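Local structure of glycoside hydrolase family 31 (Trueperella pyogenes, 5I0F) at residues A[298-303]-A[587-592]; A[180-185]-A[207-212]. The protein degrades cycloalternan, a cyclic glucose oligosaccharide, probably by a retaining glycoside hydrolase family 31 mechanism that passes through a covalent glycosyl-enzyme intermediate. One frame throughout, in Å; residues are numbered along the deposited sequence.

Interaction 1: A[298-303]-A[587-592]. With BGC (beta-D-glucopyranose), chain C; GLC (alpha-D-glucopyranose), chain B.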
loop_
_atom_site.group_PDB
_atom_site.type_symbol
_atom_site.label_atom_id
_atom_site.label_comp_id
_atom_site.label_asym_id
_atom_site.label_seq_id
_atom_site.Cartn_x
_atom_site.Cartn_y
_atom_site.Cartn_z
ATOM N N TRP A 298 -17.694 -9.068 4.893
ATOM C CA TRP A 298 -17.244 -8.012 5.792
ATOM C C TRP A 298 -18.074 -6.748 5.521
ATOM O O TRP A 298 -18.129 -6.287 4.373
ATOM C CB TRP A 298 -15.780 -7.663 5.558
ATOM C CG TRP A 298 -14.782 -8.695 5.978
ATOM C CD1 TRP A 298 -14.834 -10.044 5.760
ATOM C CD2 TRP A 298 -13.571 -8.445 6.682
ATOM N NE1 TRP A 298 -13.725 -10.657 6.292
ATOM C CE2 TRP A 298 -12.930 -9.693 6.866
ATOM C CE3 TRP A 298 -12.962 -7.288 7.168
ATOM C CZ2 TRP A 298 -11.710 -9.818 7.539
ATOM C CZ3 TRP A 298 -11.732 -7.400 7.834
ATOM C CH2 TRP A 298 -11.116 -8.657 8.004
ATOM N N ALA A 299 -18.680 -6.199 6.568
ATOM C CA ALA A 299 -19.441 -4.934 6.486
ATOM C C ALA A 299 -18.613 -3.787 7.067
ATOM O O ALA A 299 -18.037 -3.930 8.136
ATOM C CB ALA A 299 -20.702 -5.083 7.275
ATOM N N SER A 300 -18.580 -2.646 6.387
ATOM C CA SER A 300 -17.806 -1.484 6.846
ATOM C C SER A 300 -18.438 -0.191 6.307
ATOM O O SER A 300 -19.086 -0.184 5.252
ATOM C CB SER A 300 -16.365 -1.617 6.375
ATOM O OG SER A 300 -15.551 -0.516 6.770
ATOM N N GLY A 301 -18.239 0.883 7.047
ATOM C CA GLY A 301 -18.686 2.207 6.629
ATOM C C GLY A 301 -18.126 3.239 7.573
ATOM O O GLY A 301 -18.392 3.186 8.782
ATOM N N ASN A 302 -17.342 4.181 7.062
ATOM C CA ASN A 302 -16.707 5.142 7.961
ATOM C C ASN A 302 -17.713 5.977 8.789
ATOM O O ASN A 302 -17.383 6.405 9.897
ATOM C CB ASN A 302 -15.731 6.058 7.218
ATOM C CG ASN A 302 -14.956 6.955 8.175
ATOM O OD1 ASN A 302 -15.362 8.108 8.445
ATOM N ND2 ASN A 302 -13.889 6.431 8.737
ATOM N N GLU A 303 -18.939 6.176 8.269
ATOM C CA GLU A 303 -19.938 6.992 8.965
ATOM C C GLU A 303 -20.781 6.219 9.968
ATOM O O GLU A 303 -21.744 6.762 10.487
ATOM C CB GLU A 303 -20.799 7.776 7.950
ATOM C CG GLU A 303 -19.908 8.747 7.194
ATOM C CD GLU A 303 -20.632 9.763 6.347
ATOM O OE1 GLU A 303 -19.971 10.764 6.020
ATOM O OE2 GLU A 303 -21.801 9.568 5.966
ATOM N N ILE A 587 -11.069 -12.165 0.228
ATOM C CA ILE A 587 -11.792 -11.388 1.231
ATOM C C ILE A 587 -12.838 -10.541 0.528
ATOM O O ILE A 587 -12.524 -9.791 -0.414
ATOM C CB ILE A 587 -10.869 -10.484 2.059
ATOM C CG1 ILE A 587 -9.717 -11.295 2.681
ATOM C CG2 ILE A 587 -11.649 -9.709 3.104
ATOM C CD1 ILE A 587 -10.137 -12.345 3.668
ATOM N N MET A 588 -14.082 -10.718 0.966
ATOM C CA MET A 588 -15.252 -10.062 0.385
ATOM C C MET A 588 -15.742 -8.987 1.355
ATOM O O MET A 588 -16.162 -9.304 2.478
ATOM C CB MET A 588 -16.350 -11.102 0.130
ATOM C CG MET A 588 -17.600 -10.513 -0.495
ATOM S SD MET A 588 -18.929 -11.733 -0.540
ATOM C CE MET A 588 -20.097 -10.824 -1.552
ATOM N N GLN A 589 -15.717 -7.729 0.923
ATOM C CA GLN A 589 -15.950 -6.606 1.810
ATOM C C GLN A 589 -16.495 -5.395 1.081
ATOM O O GLN A 589 -15.979 -5.022 0.017
ATOM C CB GLN A 589 -14.611 -6.224 2.470
ATOM C CG GLN A 589 -14.642 -5.055 3.455
ATOM C CD GLN A 589 -13.827 -3.825 3.042
ATOM O OE1 GLN A 589 -13.422 -3.031 3.889
ATOM N NE2 GLN A 589 -13.579 -3.664 1.741
ATOM N N TYR A 590 -17.495 -4.753 1.669
ATOM C CA TYR A 590 -17.946 -3.424 1.192
ATOM C C TYR A 590 -17.545 -2.355 2.210
ATOM O O TYR A 590 -17.426 -2.631 3.398
ATOM C CB TYR A 590 -19.441 -3.401 0.861
ATOM C CG TYR A 590 -20.386 -3.425 2.053
ATOM C CD1 TYR A 590 -20.648 -2.260 2.783
ATOM C CD2 TYR A 590 -21.054 -4.607 2.424
ATOM C CE1 TYR A 590 -21.525 -2.279 3.867
ATOM C CE2 TYR A 590 -21.935 -4.631 3.496
ATOM C CZ TYR A 590 -22.172 -3.477 4.216
ATOM O OH TYR A 590 -23.051 -3.510 5.275
ATOM N N HIS A 591 -17.357 -1.135 1.720
ATOM C CA HIS A 591 -16.831 -0.031 2.526
ATOM C C HIS A 591 -17.227 1.314 1.914
ATOM O O HIS A 591 -17.504 1.406 0.719
ATOM C CB HIS A 591 -15.302 -0.186 2.645
ATOM C CG HIS A 591 -14.620 0.858 3.480
ATOM N ND1 HIS A 591 -15.078 1.243 4.719
ATOM C CD2 HIS A 591 -13.469 1.547 3.279
ATOM C CE1 HIS A 591 -14.280 2.182 5.210
ATOM N NE2 HIS A 591 -13.287 2.376 4.357
ATOM N N SER A 592 -17.252 2.348 2.736
ATOM C CA SER A 592 -17.505 3.710 2.270
ATOM C C SER A 592 -16.652 4.755 2.988
ATOM O O SER A 592 -16.451 4.716 4.216
ATOM C CB SER A 592 -18.979 4.079 2.429
ATOM O OG SER A 592 -19.416 3.988 3.782
HETATM C C2 BGC C . -8.341 3.863 4.453
HETATM C C3 BGC C . -9.867 3.990 4.293
HETATM C C4 BGC C . -10.466 4.521 5.591
HETATM C C5 BGC C . -9.796 5.840 6.008
HETATM C C6 BGC C . -10.276 6.225 7.401
HETATM C C1 BGC C . -7.655 4.586 5.641
HETATM O O2 BGC C . -7.546 3.572 3.286
HETATM O O3 BGC C . -10.434 2.726 3.936
HETATM O O4 BGC C . -11.886 4.718 5.444
HETATM O O5 BGC C . -8.346 5.796 6.000
HETATM O O6 BGC C . -9.854 7.552 7.734
HETATM C C1 GLC B . -10.933 8.400 8.153
HETATM C C2 GLC B . -10.446 9.854 8.270
HETATM C C3 GLC B . -9.569 10.052 9.500
HETATM C C4 GLC B . -10.263 9.496 10.739
HETATM C C5 GLC B . -10.623 8.029 10.515
HETATM C C6 GLC B . -11.320 7.400 11.717
HETATM O O2 GLC B . -9.707 10.233 7.102
HETATM O O3 GLC B . -9.268 11.445 9.667
HETATM O O4 GLC B . -9.392 9.627 11.873
HETATM O O5 GLC B . -11.496 7.939 9.385
HETATM O O6 GLC B . -12.575 8.030 11.945
HETATM O O HOH W 1 -20.691 1.533 3.734
HETATM O O HOH W 2 -13.029 -1.873 6.345
#
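W298 and Q589 pair where the first and last strands of the family 31 TIM barrel, 297-300 and 587-590, run parallel and close the cylinder. The axes of the short strand segments come within 5.0 Å and are nearly parallel. Backbone bonds stitch the seam: W298 N gives to M588 O (2.9 Å), Y590 N gives to W298 O, and past the strands N302 N reaches S592 O (3.0 Å). Q589 CA and H591 CA add CA-H...O contacts to W298 O and S300 O.

Apolar contacts lie on both faces of the seam. On the face of W298 and Q589, I587 CG2 sits over the five-membered ring of W298, a CH-pi contact 4.0 Å from the centroid and 12° off the normal, while Q589 CG meets W298 CB. The indole NE1 turns to I294 O. On the other face, A299 CA rides over the Y590 ring near its rim. A chi1 of 73° sets Y590 CG between its backbone N and carbonyl carbon, folding the ring back over the neighbouring strand; Y590 OH bonds H317.

Polar side chains gather at the C-terminal mouth of the barrel, where the sugars bind. S300 OG accepts a weak, bent bond from H591 ND1 (2.7 Å, 117° at hydrogen). Water 2 joins that hydroxyl to Q589 OE1, whose amide NE2 bonds D561, and water 1 links S300 O with S592 OG. N302 ND2 bonds both E330 OE1 and GLC O5. The other nitrogen of the imidazole serves beta-D-glucopyranose: H591 NE2 lies 2.9 Å from both BGC O3 and BGC O4, donating to O4 and bonded to O3 with the direction undecided.

Interaction 2: A[180-185]-A[207-212]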
loop_
_atom_site.group_PDB
_atom_site.type_symbol
_atom_site.label_atom_id
_atom_site.label_comp_id
_atom_site.label_asym_id
_atom_site.label_seq_id
_atom_site.Cartn_x
_atom_site.Cartn_y
_atom_site.Cartn_z
ATOM N N GLU A 180 1.913 -5.853 -5.233
ATOM C CA GLU A 180 0.558 -5.547 -5.716
ATOM C C GLU A 180 0.641 -4.429 -6.772
ATOM O O GLU A 180 1.100 -3.314 -6.482
ATOM C CB GLU A 180 -0.323 -5.154 -4.535
ATOM C CG GLU A 180 -1.753 -4.706 -4.877
ATOM C CD GLU A 180 -2.494 -4.213 -3.658
ATOM O OE1 GLU A 180 -1.854 -3.501 -2.824
ATOM O OE2 GLU A 180 -3.719 -4.522 -3.516
ATOM N N ARG A 181 0.198 -4.735 -7.993
ATOM C CA ARG A 181 0.231 -3.771 -9.087
ATOM C C ARG A 181 -1.153 -3.621 -9.684
ATOM O O ARG A 181 -1.921 -4.574 -9.734
ATOM C CB ARG A 181 1.258 -4.177 -10.164
ATOM C CG ARG A 181 2.683 -4.316 -9.650
ATOM C CD ARG A 181 3.290 -2.942 -9.405
ATOM N NE ARG A 181 4.446 -2.993 -8.533
ATOM C CZ ARG A 181 5.280 -1.971 -8.306
ATOM N NH1 ARG A 181 5.125 -0.789 -8.902
ATOM N NH2 ARG A 181 6.286 -2.155 -7.472
ATOM N N TYR A 182 -1.456 -2.409 -10.137
ATOM C CA TYR A 182 -2.807 -2.011 -10.519
ATOM C C TYR A 182 -2.997 -1.754 -12.014
ATOM O O TYR A 182 -4.117 -1.527 -12.464
ATOM C CB TYR A 182 -3.155 -0.718 -9.772
ATOM C CG TYR A 182 -3.223 -0.873 -8.271
ATOM C CD1 TYR A 182 -2.060 -0.875 -7.491
ATOM C CD2 TYR A 182 -4.440 -0.964 -7.620
ATOM C CE1 TYR A 182 -2.119 -1.007 -6.109
ATOM C CE2 TYR A 182 -4.497 -1.089 -6.257
ATOM C CZ TYR A 182 -3.326 -1.099 -5.508
ATOM O OH TYR A 182 -3.377 -1.194 -4.145
ATOM N N ASP A 183 -1.910 -1.774 -12.768
ATOM C CA ASP A 183 -1.925 -1.362 -14.168
ATOM C C ASP A 183 -2.060 -2.542 -15.082
ATOM O O ASP A 183 -2.954 -2.558 -15.923
ATOM C CB ASP A 183 -0.727 -0.458 -14.542
ATOM C CG ASP A 183 0.639 -0.978 -14.079
ATOM O OD1 ASP A 183 0.757 -2.075 -13.485
ATOM O OD2 ASP A 183 1.626 -0.249 -14.344
ATOM N N GLN A 184 -1.194 -3.537 -14.937
ATOM C CA GLN A 184 -1.304 -4.748 -15.764
ATOM C C GLN A 184 -0.589 -5.910 -15.108
ATOM O O GLN A 184 0.315 -5.724 -14.264
ATOM C CB GLN A 184 -0.780 -4.500 -17.198
ATOM C CG GLN A 184 0.601 -3.893 -17.265
ATOM C CD GLN A 184 0.971 -3.398 -18.674
ATOM O OE1 GLN A 184 0.420 -2.435 -19.178
ATOM N NE2 GLN A 184 1.918 -4.048 -19.284
ATOM N N LEU A 185 -1.010 -7.112 -15.488
ATOM C CA LEU A 185 -0.437 -8.346 -14.940
ATOM C C LEU A 185 1.012 -8.551 -15.384
ATOM O O LEU A 185 1.903 -8.796 -14.553
ATOM C CB LEU A 185 -1.275 -9.559 -15.367
ATOM C CG LEU A 185 -0.774 -10.966 -15.020
ATOM C CD1 LEU A 185 -0.716 -11.139 -13.524
ATOM C CD2 LEU A 185 -1.650 -12.049 -15.644
ATOM N N HIS A 207 0.700 4.198 -11.842
ATOM C CA HIS A 207 1.742 3.137 -11.789
ATOM C C HIS A 207 2.504 3.115 -10.454
ATOM O O HIS A 207 3.728 2.979 -10.417
ATOM C CB HIS A 207 2.715 3.271 -12.993
ATOM C CG HIS A 207 2.015 3.403 -14.308
ATOM N ND1 HIS A 207 1.435 2.330 -14.949
ATOM C CD2 HIS A 207 1.770 4.484 -15.086
ATOM C CE1 HIS A 207 0.863 2.742 -16.067
ATOM N NE2 HIS A 207 1.057 4.045 -16.177
ATOM N N ARG A 208 1.763 3.223 -9.360
ATOM C CA ARG A 208 2.325 3.235 -8.016
ATOM C C ARG A 208 1.549 2.242 -7.162
ATOM O O ARG A 208 0.523 1.715 -7.596
ATOM C CB ARG A 208 2.208 4.643 -7.432
ATOM C CG ARG A 208 3.088 5.660 -8.146
ATOM C CD ARG A 208 2.643 7.071 -7.809
ATOM N NE ARG A 208 3.380 8.067 -8.549
ATOM C CZ ARG A 208 2.948 9.299 -8.845
ATOM N NH1 ARG A 208 1.736 9.743 -8.495
ATOM N NH2 ARG A 208 3.748 10.103 -9.525
ATOM N N THR A 209 2.052 1.974 -5.968
ATOM C CA THR A 209 1.416 1.001 -5.088
ATOM C C THR A 209 1.779 1.241 -3.611
ATOM O O THR A 209 2.870 1.768 -3.277
ATOM C CB THR A 209 1.795 -0.453 -5.523
ATOM O OG1 THR A 209 1.145 -1.406 -4.677
ATOM C CG2 THR A 209 3.283 -0.692 -5.466
ATOM N N TYR A 210 0.855 0.815 -2.762
ATOM C CA TYR A 210 1.032 0.728 -1.336
ATOM C C TYR A 210 1.901 -0.457 -0.900
ATOM O O TYR A 210 2.441 -0.448 0.217
ATOM C CB TYR A 210 -0.302 0.507 -0.622
ATOM C CG TYR A 210 -1.458 1.433 -0.903
ATOM C CD1 TYR A 210 -1.637 2.609 -0.175
ATOM C CD2 TYR A 210 -2.433 1.077 -1.831
ATOM C CE1 TYR A 210 -2.744 3.442 -0.405
ATOM C CE2 TYR A 210 -3.541 1.889 -2.060
ATOM C CZ TYR A 210 -3.693 3.076 -1.359
ATOM O OH TYR A 210 -4.816 3.882 -1.551
ATOM N N LEU A 211 1.986 -1.479 -1.750
ATOM C CA LEU A 211 2.540 -2.784 -1.376
ATOM C C LEU A 211 3.486 -3.316 -2.466
ATOM O O LEU A 211 3.186 -4.327 -3.151
ATOM C CB LEU A 211 1.385 -3.757 -1.124
ATOM C CG LEU A 211 1.564 -4.798 -0.025
ATOM C CD1 LEU A 211 0.324 -5.684 0.069
ATOM C CD2 LEU A 211 2.794 -5.650 -0.252
ATOM N N PRO A 212 4.638 -2.654 -2.633
ATOM C CA PRO A 212 5.611 -3.110 -3.617
ATOM C C PRO A 212 6.469 -4.222 -3.021
ATOM O O PRO A 212 6.507 -4.382 -1.799
ATOM C CB PRO A 212 6.465 -1.864 -3.848
ATOM C CG PRO A 212 6.445 -1.168 -2.534
ATOM C CD PRO A 212 5.075 -1.416 -1.960
HETATM O O HOH W 3 6.238 1.957 -9.385
HETATM O O HOH W 4 0.526 -0.133 -9.905
#
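Two irregular loop segments meet here by one backbone bond, a threonine-to-carbonyl bond and a His-carboxylate bond; 180-185 follows strand 174-179, and the loop 207-212 leads from helix 203-206 into strand 212-219. At one end E180 N gives a backbone bond to L211 O (2.9 Å). Beside it T209 OG1 does double duty: it accepts from L211 N at 3.0 Å with a nearly straight 170° angle, an ST turn within the loop, and donates to E180 O at 2.6 Å, which carries it across to the other segment.

The same threonine also packs by its methyl. R181, bent at chi2, lays its guanidinium across T209 so that CG2 lies over the centre of one face, 3.7 Å from CZ. R181 NH2 bonds D193 O and F178 O; water 3, in the guanidinium plane, lies between R181 NH1 and H207 O, and water 4 bridges Y182 N and R208 O. The Y182 ring turns its edge to T209 OG1, while its hydroxyl meets the edge of the Y210 ring, OH to CD2 3.4 Å; the hydroxyls of Y182 and Y210 bond A530 O and D532 N respectively. D532 belongs to the glycan pocket, so the loop reaches the edge of the sugar site.

At the far end H207 ND1 donates to D183 OD2 (2.7 Å, 169°), in the imidazole plane and on the anti lone pair of the carboxylate, whose plane is turned 52° from the ring. D183 OD1 accepts from Q184 N and from Q187.

E180 and Y182 press on helix 537-551 through A546, the E180 carboxylate bonding W558 of a barrel strand, while R181 and P212 lie against strand 191-194.

Overall arrangement
From the N terminus, the chain leaves strand 174-179, and interaction 2 closes a short loop of 21 intervening residues that holds strand 191-194 and helix 203-206, closing as strand 212-219 begins. Only after this is complete does interaction 1 open, at the first barrel strand; it closes 283 residues later at the eighth, enclosing the rest of the barrel strands. The two contacts are thus in series, neither nested nor crossed. The centres of interactions 1 and 2 are about 22 Å apart, and the nearest atoms of interactions 1 and 2 about 10 Å apart. Interaction 2 joins loops of the beta domain preceding the barrel and abuts helix 537-551, which belongs to the stretch spanned by interaction 1.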